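Local coordinates for RagA protein (Porphyromonas gingivalis, PDB 6SLN) that probably takes up peptides across the outer membrane as a TonB-dependent receptor, a beta-barrel closed by a plug domain, at residues Tyr776-Pro779 / Ile784-Ile787. Numbering follows the deposited sequence.
Sequences YMLP and IWEI
With CG of Trp785 set anti to its own carbonyl carbon (chi1 -64°) and CG of Tyr776 anti to the amide nitrogen, the two aromatic side chains of this antiparallel beta hairpin run side by side on one face of the sheet. Strands 775-778 and 783-786 illustrate how a hydrogen-bonded pair fixes the register for its side chains: Tyr776 N donates to Trp785 O and Trp785 N to Tyr776 O. The rings meet obliquely, planes at 39°, with Tyr776 CD2 3.7 Å from Trp785 CE3. Phe770, Leu769 and Ile766 add further apolar surface around this aromatic pair. On the other face, the non-hydrogen-bonded pair Met777 and Ile784 touches more lightly, CB of Met777 lying 4.0 Å from CG1 of Ile784, and both side chains rest on Tyr794 of strand 792-802, which continues the sheet. Another protein chain also meets the first strand, hydrogen-bonding Met777 N. The Leu778 side chain completes the contact by crossing that of Trp785 at about a right angle, its CD1 over one face of the indole, 3.5 Å from the centroid of the Trp785 five-membered ring, a CH-pi contact only 9° off the ring normal.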
ATOM      1  N   TYR A 776     -18.349  38.433 -13.632  1.00 44.09           N
ATOM      2  CA  TYR A 776     -18.406  37.482 -12.522  1.00 46.75           C
ATOM      3  C   TYR A 776     -17.269  37.759 -11.547  1.00 49.15           C
ATOM      4  O   TYR A 776     -16.093  37.619 -11.901  1.00 48.12           O
ATOM      5  CB  TYR A 776     -18.323  36.038 -13.017  1.00 48.72           C
ATOM      6  CG  TYR A 776     -18.246  35.028 -11.897  1.00 49.49           C
ATOM      7  CD1 TYR A 776     -19.405  34.563 -11.279  1.00 51.30           C
ATOM      8  CD2 TYR A 776     -17.024  34.545 -11.451  1.00 46.64           C
ATOM      9  CE1 TYR A 776     -19.351  33.643 -10.254  1.00 46.93           C
ATOM     10  CE2 TYR A 776     -16.955  33.623 -10.418  1.00 52.84           C
ATOM     11  CZ  TYR A 776     -18.121  33.176  -9.823  1.00 53.58           C
ATOM     12  OH  TYR A 776     -18.056  32.239  -8.809  1.00 47.02           O
ATOM     13  N   MET A 777     -17.623  38.127 -10.318  1.00 45.65           N
ATOM     14  CA  MET A 777     -16.643  38.306  -9.257  1.00 42.87           C
ATOM     15  C   MET A 777     -16.375  36.956  -8.627  1.00 46.48           C
ATOM     16  O   MET A 777     -17.301  36.327  -8.109  1.00 48.39           O
ATOM     17  CB  MET A 777     -17.155  39.287  -8.205  1.00 51.61           C
ATOM     18  CG  MET A 777     -16.179  39.558  -7.061  1.00 57.17           C
ATOM     19  SD  MET A 777     -16.630  38.740  -5.515  1.00 64.09           S
ATOM     20  CE  MET A 777     -17.709  39.936  -4.765  1.00 40.32           C
ATOM     21  N   LEU A 778     -15.130  36.500  -8.694  1.00 44.55           N
ATOM     22  CA  LEU A 778     -14.773  35.236  -8.067  1.00 38.86           C
ATOM     23  C   LEU A 778     -14.891  35.422  -6.558  1.00 47.72           C
ATOM     24  O   LEU A 778     -14.144  36.236  -5.993  1.00 52.62           O
ATOM     25  CB  LEU A 778     -13.365  34.820  -8.481  1.00 36.45           C
ATOM     26  CG  LEU A 778     -13.142  34.312  -9.911  1.00 42.40           C
ATOM     27  CD1 LEU A 778     -13.352  35.413 -10.962  1.00 42.35           C
ATOM     28  CD2 LEU A 778     -11.753  33.719 -10.053  1.00 35.77           C
ATOM     29  N   PRO A 779     -15.835  34.752  -5.881  1.00 45.06           N
ATOM     30  CA  PRO A 779     -16.107  35.073  -4.471  1.00 41.41           C
ATOM     31  C   PRO A 779     -14.889  34.864  -3.587  1.00 42.72           C
ATOM     32  O   PRO A 779     -14.103  33.937  -3.776  1.00 35.72           O
ATOM     33  CB  PRO A 779     -17.249  34.124  -4.096  1.00 36.64           C
ATOM     34  CG  PRO A 779     -17.932  33.862  -5.408  1.00 36.75           C
ATOM     35  CD  PRO A 779     -16.832  33.818  -6.431  1.00 36.49           C
ATOM     36  N   ILE A 784     -12.262  39.828 -10.311  1.00 44.05           N
ATOM     37  CA  ILE A 784     -13.484  39.770 -11.104  1.00 39.90           C
ATOM     38  C   ILE A 784     -13.138  39.472 -12.554  1.00 50.12           C
ATOM     39  O   ILE A 784     -12.109  39.920 -13.081  1.00 46.81           O
ATOM     40  CB  ILE A 784     -14.306  41.070 -11.005  1.00 46.85           C
ATOM     41  CG1 ILE A 784     -15.722  40.861 -11.551  1.00 43.55           C
ATOM     42  CG2 ILE A 784     -13.638  42.174 -11.786  1.00 50.04           C
ATOM     43  CD1 ILE A 784     -16.601  42.069 -11.450  1.00 43.21           C
ATOM     44  N   TRP A 785     -13.991  38.665 -13.175  1.00 47.40           N
ATOM     45  CA  TRP A 785     -14.081  38.548 -14.618  1.00 49.49           C
ATOM     46  C   TRP A 785     -15.133  39.544 -15.113  1.00 53.06           C
ATOM     47  O   TRP A 785     -16.277  39.521 -14.644  1.00 52.76           O
ATOM     48  CB  TRP A 785     -14.457  37.120 -14.989  1.00 55.48           C
ATOM     49  CG  TRP A 785     -13.420  36.081 -14.617  1.00 61.91           C
ATOM     50  CD1 TRP A 785     -12.072  36.271 -14.464  1.00 59.15           C
ATOM     51  CD2 TRP A 785     -13.654  34.685 -14.380  1.00 58.08           C
ATOM     52  NE1 TRP A 785     -11.463  35.081 -14.142  1.00 55.46           N
ATOM     53  CE2 TRP A 785     -12.416  34.095 -14.088  1.00 54.70           C
ATOM     54  CE3 TRP A 785     -14.794  33.879 -14.388  1.00 62.90           C
ATOM     55  CZ2 TRP A 785     -12.287  32.735 -13.811  1.00 52.29           C
ATOM     56  CZ3 TRP A 785     -14.658  32.526 -14.098  1.00 56.80           C
ATOM     57  CH2 TRP A 785     -13.421  31.973 -13.820  1.00 35.80           C
ATOM     58  N   GLU A 786     -14.747  40.440 -16.025  1.00 48.17           N
ATOM     59  CA  GLU A 786     -15.686  41.404 -16.595  1.00 44.97           C
ATOM     60  C   GLU A 786     -15.388  41.615 -18.076  1.00 48.61           C
ATOM     61  O   GLU A 786     -14.253  41.919 -18.450  1.00 43.21           O
ATOM     62  CB  GLU A 786     -15.635  42.738 -15.847  1.00 46.55           C
ATOM     63  CG  GLU A 786     -16.689  43.722 -16.309  1.00 54.01           C
ATOM     64  CD  GLU A 786     -16.811  44.905 -15.384  1.00 55.03           C
ATOM     65  OE1 GLU A 786     -16.123  44.903 -14.354  1.00 55.18           O
ATOM     66  OE2 GLU A 786     -17.590  45.839 -15.680  1.00 62.71           O
ATOM     67  N   ILE A 787     -16.424  41.497 -18.909  1.00 50.64           N
ATOM     68  CA  ILE A 787     -16.227  41.292 -20.346  1.00 57.38           C
ATOM     69  C   ILE A 787     -15.415  42.406 -21.002  1.00 61.46           C
ATOM     70  O   ILE A 787     -14.737  42.175 -22.004  1.00 79.37           O
ATOM     71  CB  ILE A 787     -17.596  41.093 -21.034  1.00 56.85           C
ATOM     72  CG1 ILE A 787     -17.987  39.615 -20.968  1.00 53.74           C
ATOM     73  CG2 ILE A 787     -17.597  41.601 -22.490  1.00 44.95           C
ATOM     74  CD1 ILE A 787     -19.207  39.278 -21.747  1.00 43.79           C
TER